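Local coordinates for protein aminopeptidase (PDB 5IB9) that probably removes amino-terminal residues from peptides as a zinc-dependent aminopeptidase of the M28 family that also carries a protease-associated domain, at residues 311-316 / 410-415. Sequence-based numbering, arbitrary orientation.
Sequences LIMYTI and IDYPRR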
ATOM      1  N   LEU A 311     -29.791 -17.188  -2.593  1.00 13.37           N
ATOM      2  CA  LEU A 311     -28.936 -16.018  -2.942  1.00 13.60           C
ATOM      3  C   LEU A 311     -29.326 -14.777  -2.102  1.00 11.79           C
ATOM      4  O   LEU A 311     -30.541 -14.509  -1.926  1.00 13.78           O
ATOM      5  CB  LEU A 311     -29.113 -15.787  -4.467  1.00 13.70           C
ATOM      6  CG  LEU A 311     -28.089 -14.852  -5.106  1.00 11.47           C
ATOM      7  CD1 LEU A 311     -26.720 -15.357  -4.947  1.00 12.28           C
ATOM      8  CD2 LEU A 311     -28.572 -14.634  -6.551  1.00 14.97           C
ATOM      9  N   ILE A 312     -28.344 -13.966  -1.727  1.00 10.03           N
ATOM     10  CA  ILE A 312     -28.630 -12.701  -1.086  1.00 14.53           C
ATOM     11  C   ILE A 312     -27.596 -11.709  -1.592  1.00 12.86           C
ATOM     12  O   ILE A 312     -26.492 -12.111  -2.034  1.00 12.27           O
ATOM     13  CB  ILE A 312     -28.587 -12.842   0.458  1.00 13.85           C
ATOM     14  CG1 ILE A 312     -28.995 -11.521   1.177  1.00 16.35           C
ATOM     15  CG2 ILE A 312     -27.255 -13.327   0.894  1.00 16.80           C
ATOM     16  CD1 ILE A 312     -29.504 -11.836   2.593  1.00 18.31           C
ATOM     17  N   MET A 313     -27.916 -10.430  -1.469  1.00 12.12           N
ATOM     18  CA  MET A 313     -26.887  -9.405  -1.793  1.00 11.74           C
ATOM     19  C   MET A 313     -26.477  -8.724  -0.501  1.00 13.56           C
ATOM     20  O   MET A 313     -27.333  -8.226   0.184  1.00 16.30           O
ATOM     21  CB  MET A 313     -27.520  -8.352  -2.644  1.00 11.37           C
ATOM     22  CG  MET A 313     -28.067  -8.896  -3.940  1.00 11.20           C
ATOM     23  SD  MET A 313     -28.881  -7.702  -5.032  1.00 13.28           S
ATOM     24  CE  MET A 313     -30.352  -7.269  -4.030  1.00 15.72           C
ATOM     25  N   TYR A 314     -25.178  -8.607  -0.203  1.00 10.91           N
ATOM     26  CA  TYR A 314     -24.763  -7.947   1.017  1.00 12.25           C
ATOM     27  C   TYR A 314     -24.029  -6.654   0.692  1.00 12.10           C
ATOM     28  O   TYR A 314     -23.164  -6.579  -0.186  1.00 13.32           O
ATOM     29  CB  TYR A 314     -23.788  -8.816   1.778  1.00 13.67           C
ATOM     30  CG  TYR A 314     -24.411  -9.946   2.584  1.00 14.27           C
ATOM     31  CD1 TYR A 314     -25.488  -9.729   3.407  1.00 12.30           C
ATOM     32  CD2 TYR A 314     -23.911 -11.214   2.452  1.00 15.16           C
ATOM     33  CE1 TYR A 314     -26.058 -10.838   4.137  1.00 19.16           C
ATOM     34  CE2 TYR A 314     -24.479 -12.354   3.191  1.00 17.36           C
ATOM     35  CZ  TYR A 314     -25.505 -12.095   4.034  1.00 18.25           C
ATOM     36  OH  TYR A 314     -26.110 -13.151   4.731  1.00 20.10           O
ATOM     37  N   THR A 315     -24.353  -5.584   1.444  1.00 12.98           N
ATOM     38  CA  THR A 315     -23.648  -4.366   1.321  1.00 11.54           C
ATOM     39  C   THR A 315     -22.947  -4.041   2.676  1.00 11.80           C
ATOM     40  O   THR A 315     -23.411  -4.515   3.754  1.00 12.81           O
ATOM     41  CB  THR A 315     -24.498  -3.156   0.879  1.00 12.17           C
ATOM     42  OG1 THR A 315     -25.439  -2.931   1.952  1.00 13.51           O
ATOM     43  CG2 THR A 315     -25.270  -3.511  -0.400  1.00 14.49           C
ATOM     44  N   ILE A 316     -21.908  -3.233   2.634  1.00 13.29           N
ATOM     45  CA  ILE A 316     -21.121  -2.973   3.889  1.00 13.71           C
ATOM     46  C   ILE A 316     -21.958  -2.227   4.911  1.00 14.84           C
ATOM     47  O   ILE A 316     -21.791  -2.587   6.101  1.00 17.65           O
ATOM     48  CB  ILE A 316     -19.886  -2.103   3.495  1.00 13.52           C
ATOM     49  CG1 ILE A 316     -18.952  -2.879   2.516  1.00 18.05           C
ATOM     50  CG2 ILE A 316     -19.108  -1.637   4.730  1.00 13.55           C
ATOM     51  CD1 ILE A 316     -18.567  -4.281   2.916  1.00 16.82           C
ATOM     52  N   ILE A 410     -38.583  -1.069  -7.669  1.00 26.30           N
ATOM     53  CA  ILE A 410     -38.853  -2.443  -7.250  1.00 29.49           C
ATOM     54  C   ILE A 410     -38.598  -2.509  -5.745  1.00 27.35           C
ATOM     55  O   ILE A 410     -37.576  -2.004  -5.268  1.00 27.84           O
ATOM     56  CB  ILE A 410     -37.857  -3.402  -8.035  1.00 29.54           C
ATOM     57  CG1 ILE A 410     -37.771  -4.826  -7.483  1.00 32.16           C
ATOM     58  CG2 ILE A 410     -36.448  -2.875  -7.937  1.00 32.10           C
ATOM     59  CD1 ILE A 410     -37.142  -5.744  -8.403  1.00 38.03           C
ATOM     60  N   ASP A 411     -39.519  -3.083  -4.991  1.00 26.75           N
ATOM     61  CA  ASP A 411     -39.291  -3.282  -3.569  1.00 25.99           C
ATOM     62  C   ASP A 411     -38.550  -4.588  -3.436  1.00 22.05           C
ATOM     63  O   ASP A 411     -38.770  -5.574  -4.163  1.00 22.53           O
ATOM     64  CB  ASP A 411     -40.588  -3.424  -2.743  1.00 29.03           C
ATOM     65  CG  ASP A 411     -41.479  -2.203  -2.838  1.00 36.29           C
ATOM     66  OD1 ASP A 411     -41.570  -1.407  -1.871  1.00 44.95           O
ATOM     67  OD2 ASP A 411     -42.101  -2.048  -3.914  1.00 44.74           O
ATOM     68  N   TYR A 412     -37.637  -4.614  -2.508  1.00 18.50           N
ATOM     69  CA  TYR A 412     -37.085  -5.849  -2.114  1.00 15.30           C
ATOM     70  C   TYR A 412     -36.636  -5.713  -0.676  1.00 15.39           C
ATOM     71  O   TYR A 412     -36.252  -4.615  -0.276  1.00 18.43           O
ATOM     72  CB  TYR A 412     -35.937  -6.206  -3.138  1.00 16.24           C
ATOM     73  CG  TYR A 412     -34.815  -5.144  -3.273  1.00 13.39           C
ATOM     74  CD1 TYR A 412     -35.012  -4.009  -4.077  1.00 14.97           C
ATOM     75  CD2 TYR A 412     -33.587  -5.320  -2.663  1.00 15.15           C
ATOM     76  CE1 TYR A 412     -33.970  -3.065  -4.307  1.00 13.88           C
ATOM     77  CE2 TYR A 412     -32.535  -4.337  -2.861  1.00 16.65           C
ATOM     78  CZ  TYR A 412     -32.742  -3.304  -3.677  1.00 13.20           C
ATOM     79  OH  TYR A 412     -31.735  -2.361  -3.829  1.00 15.02           O
ATOM     80  N   PRO A 413     -36.639  -6.799   0.123  1.00 15.81           N
ATOM     81  CA  PRO A 413     -36.532  -6.718   1.589  1.00 17.43           C
ATOM     82  C   PRO A 413     -35.152  -6.834   2.116  1.00 19.41           C
ATOM     83  O   PRO A 413     -34.299  -7.436   1.453  1.00 17.63           O
ATOM     84  CB  PRO A 413     -37.308  -7.952   2.040  1.00 18.47           C
ATOM     85  CG  PRO A 413     -37.022  -8.991   0.960  1.00 19.54           C
ATOM     86  CD  PRO A 413     -37.066  -8.171  -0.288  1.00 18.37           C
ATOM     87  N   ARG A 414     -34.896  -6.224   3.269  1.00 20.71           N
ATOM     88  CA  ARG A 414     -33.702  -6.461   3.999  1.00 23.80           C
ATOM     89  C   ARG A 414     -33.881  -7.688   4.804  1.00 27.08           C
ATOM     90  O   ARG A 414     -34.929  -7.868   5.440  1.00 27.47           O
ATOM     91  CB  ARG A 414     -33.421  -5.263   4.913  1.00 23.70           C
ATOM     92  CG  ARG A 414     -32.019  -5.199   5.567  1.00 27.24           C
ATOM     93  CD  ARG A 414     -31.816  -3.701   5.959  1.00 32.55           C
ATOM     94  NE  ARG A 414     -30.537  -3.347   6.587  1.00 35.74           N
ATOM     95  CZ  ARG A 414     -30.035  -3.940   7.661  1.00 36.27           C
ATOM     96  NH1 ARG A 414     -30.677  -4.974   8.207  1.00 41.83           N
ATOM     97  NH2 ARG A 414     -28.884  -3.514   8.196  1.00 33.35           N
ATOM     98  N   ARG A 415     -32.882  -8.563   4.801  1.00 28.29           N
ATOM     99  CA  ARG A 415     -32.958  -9.813   5.539  1.00 34.37           C
ATOM    100  C   ARG A 415     -31.720  -9.999   6.368  1.00 35.97           C
ATOM    101  O   ARG A 415     -30.618  -9.757   5.879  1.00 35.90           O
ATOM    102  CB  ARG A 415     -33.221 -10.997   4.629  1.00 34.82           C
ATOM    103  CG  ARG A 415     -34.731 -11.171   4.462  1.00 40.24           C
ATOM    104  CD  ARG A 415     -35.182 -12.426   3.744  1.00 44.97           C
ATOM    105  NE  ARG A 415     -36.441 -12.149   3.023  1.00 48.18           N
ATOM    106  CZ  ARG A 415     -36.914 -12.908   2.028  1.00 51.89           C
ATOM    107  NH1 ARG A 415     -36.228 -13.985   1.656  1.00 53.44           N
ATOM    108  NH2 ARG A 415     -38.065 -12.610   1.403  1.00 52.35           N
TER
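Met313 lays its terminal methyl, CE, obliquely against the Tyr412 ring, 3.8 Å from CE2 and 4.0 Å from CD2 of that tyrosine. The two side chains cross at about a right angle. A bend at the last torsion of Met313 (chi3 -67°) swings CE off the otherwise extended chain toward the aromatic ring, in a contact between apolar groups. Tyr412 for its part reaches inward from the extended C-terminal tail with CG placed between the backbone N and the carbonyl carbon (chi1 57°). Its hydroxyl is hydrogen-bonded to Thr324 OG1 and Asp325 OD1, so the phenol is pinned at its polar end while CD2 and CE2 meet the methionine methyl. A cation-pi contact with Lys320 and a meeting with the ring of Tyr340 add further neighbours to this buried aromatic group.

A second, looser touch lies farther along the tail, where Ile312 CD1 stands 4.0 Å from Arg415 O and 4.3 Å from Arg415 CB. The pair brings a buried isoleucine up to an exposed arginine, through the backbone and the root of the side chain. The CG2 branch of Ile312 lies instead 3.7 Å above the plane of the Tyr314 ring, offset toward its rim.

The contact thus illustrates how an irregular C-terminal tail can be laid against a domain with an aromatic side chain turned inward; Arg414 NE, bonded to Gly318 O, is a further attachment. Strand 310-315 runs antiparallel to strand 358-364 and parallel to strand 340-342 within the peptidase domain, and Tyr412 bridges from Met313 on that strand to Ala328 and Thr324 of helix 322-334.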